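Local coordinates for uncharacterized conserved protein YiiM (PDB 5YHH) that probably binds a molybdenum cofactor through its MOSC domain and probably takes part in resistance to the base analogue hydroxylaminopurine, at residues 6-18 / 157-169. Sequence-based numbering, arbitrary orientation.
Sequences PMQIVSINVGKPK and GVIEPGAPLVLVE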
loop_
_atom_site.group_PDB
_atom_site.type_symbol
_atom_site.label_atom_id
_atom_site.label_comp_id
_atom_site.label_asym_id
_atom_site.label_seq_id
_atom_site.Cartn_x
_atom_site.Cartn_y
_atom_site.Cartn_z
ATOM N N PRO A 6 11.943 6.039 14.029
ATOM C CA PRO A 6 12.148 4.718 13.415
ATOM C C PRO A 6 10.984 4.377 12.482
ATOM O O PRO A 6 10.487 3.240 12.483
ATOM C CB PRO A 6 12.113 3.808 14.616
ATOM C CG PRO A 6 10.992 4.428 15.467
ATOM C CD PRO A 6 10.993 5.935 15.156
ATOM N N MET A 7 10.532 5.390 11.753
ATOM C CA MET A 7 9.601 5.253 10.651
ATOM C C MET A 7 10.410 5.610 9.407
ATOM O O MET A 7 10.856 6.774 9.267
ATOM C CB MET A 7 8.443 6.228 10.831
ATOM C CG MET A 7 7.480 5.857 11.959
ATOM S SD MET A 7 6.482 7.273 12.536
ATOM C CE MET A 7 6.371 8.340 11.090
ATOM N N GLN A 8 10.618 4.623 8.530
ATOM C CA GLN A 8 11.406 4.840 7.335
ATOM C C GLN A 8 11.061 3.931 6.183
ATOM O O GLN A 8 10.353 2.948 6.360
ATOM C CB GLN A 8 12.896 4.700 7.661
ATOM C CG GLN A 8 13.258 3.394 8.243
ATOM C CD GLN A 8 14.734 3.257 8.476
ATOM O OE1 GLN A 8 15.475 2.855 7.579
ATOM N NE2 GLN A 8 15.173 3.555 9.694
ATOM N N ILE A 9 11.603 4.263 5.015
ATOM C CA ILE A 9 11.627 3.392 3.840
ATOM C C ILE A 9 12.907 2.586 3.952
ATOM O O ILE A 9 13.983 3.094 3.673
ATOM C CB ILE A 9 11.623 4.223 2.496
ATOM C CG1 ILE A 9 10.438 5.174 2.467
ATOM C CG2 ILE A 9 11.591 3.304 1.268
ATOM C CD1 ILE A 9 10.488 6.318 1.343
ATOM N N VAL A 10 12.827 1.323 4.371
ATOM C CA VAL A 10 14.071 0.557 4.516
ATOM C C VAL A 10 14.569 0.078 3.172
ATOM O O VAL A 10 15.771 -0.058 2.989
ATOM C CB VAL A 10 14.050 -0.624 5.526
ATOM C CG1 VAL A 10 14.259 -0.124 6.943
ATOM C CG2 VAL A 10 12.836 -1.533 5.355
ATOM N N SER A 11 13.675 -0.055 2.195
ATOM C CA SER A 11 14.088 -0.476 0.874
ATOM C C SER A 11 13.209 0.121 -0.177
ATOM O O SER A 11 12.003 0.221 -0.005
ATOM C CB SER A 11 14.099 -2.014 0.749
ATOM O OG SER A 11 14.708 -2.408 -0.472
ATOM N N ILE A 12 13.840 0.569 -1.253
ATOM C CA ILE A 12 13.141 1.021 -2.429
ATOM C C ILE A 12 13.418 -0.062 -3.440
ATOM O O ILE A 12 14.573 -0.393 -3.686
ATOM C CB ILE A 12 13.680 2.365 -2.980
ATOM C CG1 ILE A 12 13.582 3.500 -1.943
ATOM C CG2 ILE A 12 12.967 2.748 -4.260
ATOM C CD1 ILE A 12 14.468 4.752 -2.370
ATOM N N ASN A 13 12.359 -0.597 -4.022
ATOM C CA ASN A 13 12.439 -1.722 -4.919
ATOM C C ASN A 13 11.945 -1.324 -6.297
ATOM O O ASN A 13 10.897 -0.717 -6.398
ATOM C CB ASN A 13 11.604 -2.864 -4.343
ATOM C CG ASN A 13 11.883 -3.082 -2.851
ATOM O OD1 ASN A 13 13.036 -3.240 -2.457
ATOM N ND2 ASN A 13 10.846 -3.058 -2.023
ATOM N N VAL A 14 12.670 -1.703 -7.339
ATOM C CA VAL A 14 12.308 -1.315 -8.691
ATOM C C VAL A 14 12.117 -2.533 -9.600
ATOM O O VAL A 14 12.912 -3.490 -9.564
ATOM C CB VAL A 14 13.358 -0.346 -9.274
ATOM C CG1 VAL A 14 13.130 -0.133 -10.790
ATOM C CG2 VAL A 14 13.296 0.983 -8.532
ATOM N N GLY A 15 11.043 -2.509 -10.386
ATOM C CA GLY A 15 10.749 -3.591 -11.322
ATOM C C GLY A 15 10.983 -3.223 -12.775
ATOM O O GLY A 15 11.290 -2.067 -13.091
ATOM N N LYS A 16 10.849 -4.216 -13.659
ATOM C CA LYS A 16 10.965 -4.005 -15.115
ATOM C C LYS A 16 9.591 -3.801 -15.749
ATOM O O LYS A 16 8.666 -4.544 -15.444
ATOM C CB LYS A 16 11.644 -5.198 -15.788
ATOM C CG LYS A 16 13.012 -5.529 -15.219
ATOM C CD LYS A 16 13.902 -6.294 -16.224
ATOM C CE LYS A 16 15.213 -6.735 -15.572
ATOM N NZ LYS A 16 14.960 -7.721 -14.462
ATOM N N PRO A 17 9.443 -2.781 -16.617
ATOM C CA PRO A 17 8.233 -2.654 -17.448
ATOM C C PRO A 17 7.986 -3.812 -18.445
ATOM O O PRO A 17 8.942 -4.430 -18.938
ATOM C CB PRO A 17 8.479 -1.345 -18.217
ATOM C CG PRO A 17 9.286 -0.522 -17.304
ATOM C CD PRO A 17 10.162 -1.492 -16.521
ATOM N N LYS A 18 6.706 -4.095 -18.709
ATOM C CA LYS A 18 6.288 -5.014 -19.795
ATOM C C LYS A 18 5.015 -4.529 -20.510
ATOM O O LYS A 18 4.178 -3.852 -19.901
ATOM C CB LYS A 18 6.117 -6.457 -19.279
ATOM C CG LYS A 18 5.208 -6.652 -18.042
ATOM C CD LYS A 18 5.094 -8.169 -17.617
ATOM C CE LYS A 18 3.839 -8.926 -18.163
ATOM N NZ LYS A 18 4.000 -9.685 -19.458
ATOM N N GLY A 157 9.532 14.288 -5.927
ATOM C CA GLY A 157 10.866 14.544 -5.394
ATOM C C GLY A 157 11.768 13.346 -5.564
ATOM O O GLY A 157 11.574 12.536 -6.491
ATOM N N VAL A 158 12.741 13.230 -4.663
ATOM C CA VAL A 158 13.768 12.199 -4.726
ATOM C C VAL A 158 13.931 11.609 -3.328
ATOM O O VAL A 158 13.885 12.330 -2.336
ATOM C CB VAL A 158 15.114 12.752 -5.257
ATOM C CG1 VAL A 158 16.168 11.626 -5.340
ATOM C CG2 VAL A 158 14.917 13.428 -6.635
ATOM N N ILE A 159 14.088 10.289 -3.275
ATOM C CA ILE A 159 14.280 9.551 -2.025
ATOM C C ILE A 159 15.444 8.574 -2.174
ATOM O O ILE A 159 15.775 8.152 -3.282
ATOM C CB ILE A 159 13.028 8.705 -1.671
ATOM C CG1 ILE A 159 12.635 7.836 -2.856
ATOM C CG2 ILE A 159 11.850 9.582 -1.306
ATOM C CD1 ILE A 159 11.593 6.763 -2.512
ATOM N N GLU A 160 16.027 8.196 -1.046
ATOM C CA GLU A 160 17.099 7.210 -0.996
ATOM C C GLU A 160 16.718 6.139 -0.012
ATOM O O GLU A 160 16.027 6.444 0.947
ATOM C CB GLU A 160 18.352 7.825 -0.423
ATOM C CG GLU A 160 19.126 8.604 -1.337
ATOM C CD GLU A 160 20.299 9.163 -0.612
ATOM O OE1 GLU A 160 21.150 8.355 -0.197
ATOM O OE2 GLU A 160 20.302 10.375 -0.388
ATOM N N PRO A 161 17.236 4.915 -0.207
ATOM C CA PRO A 161 16.998 3.861 0.787
ATOM C C PRO A 161 17.377 4.304 2.196
ATOM O O PRO A 161 18.396 4.949 2.387
ATOM C CB PRO A 161 17.867 2.689 0.292
ATOM C CG PRO A 161 17.890 2.879 -1.229
ATOM C CD PRO A 161 17.974 4.409 -1.382
ATOM N N GLY A 162 16.519 4.029 3.170
ATOM C CA GLY A 162 16.746 4.462 4.533
ATOM C C GLY A 162 16.132 5.806 4.857
ATOM O O GLY A 162 16.210 6.243 6.000
ATOM N N ALA A 163 15.531 6.485 3.866
ATOM C CA ALA A 163 14.866 7.772 4.090
ATOM C C ALA A 163 13.803 7.722 5.205
ATOM O O ALA A 163 12.908 6.897 5.165
ATOM C CB ALA A 163 14.207 8.270 2.765
ATOM N N PRO A 164 13.861 8.649 6.173
ATOM C CA PRO A 164 12.773 8.698 7.144
ATOM C C PRO A 164 11.466 9.082 6.480
ATOM O O PRO A 164 11.475 9.809 5.493
ATOM C CB PRO A 164 13.227 9.796 8.134
ATOM C CG PRO A 164 14.717 9.796 8.043
ATOM C CD PRO A 164 15.005 9.486 6.582
ATOM N N LEU A 165 10.354 8.588 7.001
ATOM C CA LEU A 165 9.016 8.981 6.526
ATOM C C LEU A 165 8.396 9.730 7.671
ATOM O O LEU A 165 8.123 9.122 8.707
ATOM C CB LEU A 165 8.142 7.767 6.256
ATOM C CG LEU A 165 7.793 7.336 4.853
ATOM C CD1 LEU A 165 6.970 6.003 4.971
ATOM C CD2 LEU A 165 7.044 8.364 4.114
ATOM N N VAL A 166 8.196 11.034 7.504
ATOM C CA VAL A 166 7.812 11.910 8.591
ATOM C C VAL A 166 6.366 12.336 8.399
ATOM O O VAL A 166 6.011 12.960 7.395
ATOM C CB VAL A 166 8.708 13.201 8.629
ATOM C CG1 VAL A 166 8.325 14.111 9.808
ATOM C CG2 VAL A 166 10.202 12.839 8.683
ATOM N N LEU A 167 5.530 12.011 9.373
ATOM C CA LEU A 167 4.140 12.391 9.321
ATOM C C LEU A 167 4.051 13.881 9.468
ATOM O O LEU A 167 4.537 14.420 10.440
ATOM C CB LEU A 167 3.350 11.708 10.438
ATOM C CG LEU A 167 1.847 11.974 10.423
ATOM C CD1 LEU A 167 1.167 11.300 9.186
ATOM C CD2 LEU A 167 1.223 11.495 11.735
ATOM N N VAL A 168 3.453 14.556 8.499
ATOM C CA VAL A 168 3.254 15.988 8.621
ATOM C C VAL A 168 1.794 16.366 8.800
ATOM O O VAL A 168 1.509 17.447 9.294
ATOM C CB VAL A 168 3.906 16.788 7.440
ATOM C CG1 VAL A 168 5.450 16.778 7.607
ATOM C CG2 VAL A 168 3.501 16.233 6.096
ATOM N N GLU A 169 0.866 15.506 8.414
ATOM C CA GLU A 169 -0.548 15.720 8.732
ATOM C C GLU A 169 -1.318 14.403 8.886
ATOM O O GLU A 169 -1.283 13.564 7.998
ATOM C CB GLU A 169 -1.204 16.600 7.668
ATOM C CG GLU A 169 -2.673 16.897 7.952
ATOM C CD GLU A 169 -3.282 17.902 6.986
ATOM O OE1 GLU A 169 -3.474 17.562 5.798
ATOM O OE2 GLU A 169 -3.581 19.020 7.437
#
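A single antiparallel backbone bridge, Gln8 with Pro164, joins strand 8-18 to the residue between the 160-163 turn and strand 165-169, linking the edge strand of the main sheet back to an inner strand, consistent with the closed barrel of MOSC domains. Gln8 and Pro164 form a non-hydrogen-bonded pair between two flanking bonds: Leu165 N gives to Met7 O (2.9 Å), from above the carbonyl plane, and Ile9 N gives to Ala163 O (2.9 Å). Gly162 N, in the type II turn 160-163, extends the grip by donating to Ile9 O at 2.7 Å, almost head-on to the carbonyl though bent at the hydrogen (141°). A positive phi of 92° suits Gly162 to that turn. Ile12 CD1 packs 3.5 Å from Ile159 CD1 and lies 3.7 Å from Pro161 CD. Ile9, with CG1 beside its backbone N (chi1 -55°), sends CD1 to Ile159 CD1 at 4.0 Å and lays CG1 against Leu165 CG, crossing both side chains at about a right angle. Trp93 also touches Ile9 and Ile159. Beside the bridge, Met7 CE reaches Leu165 O. Backbone bonds thus fix the register, while buried Ile9, Ile12, Ile159 and Leu165 add apolar packing.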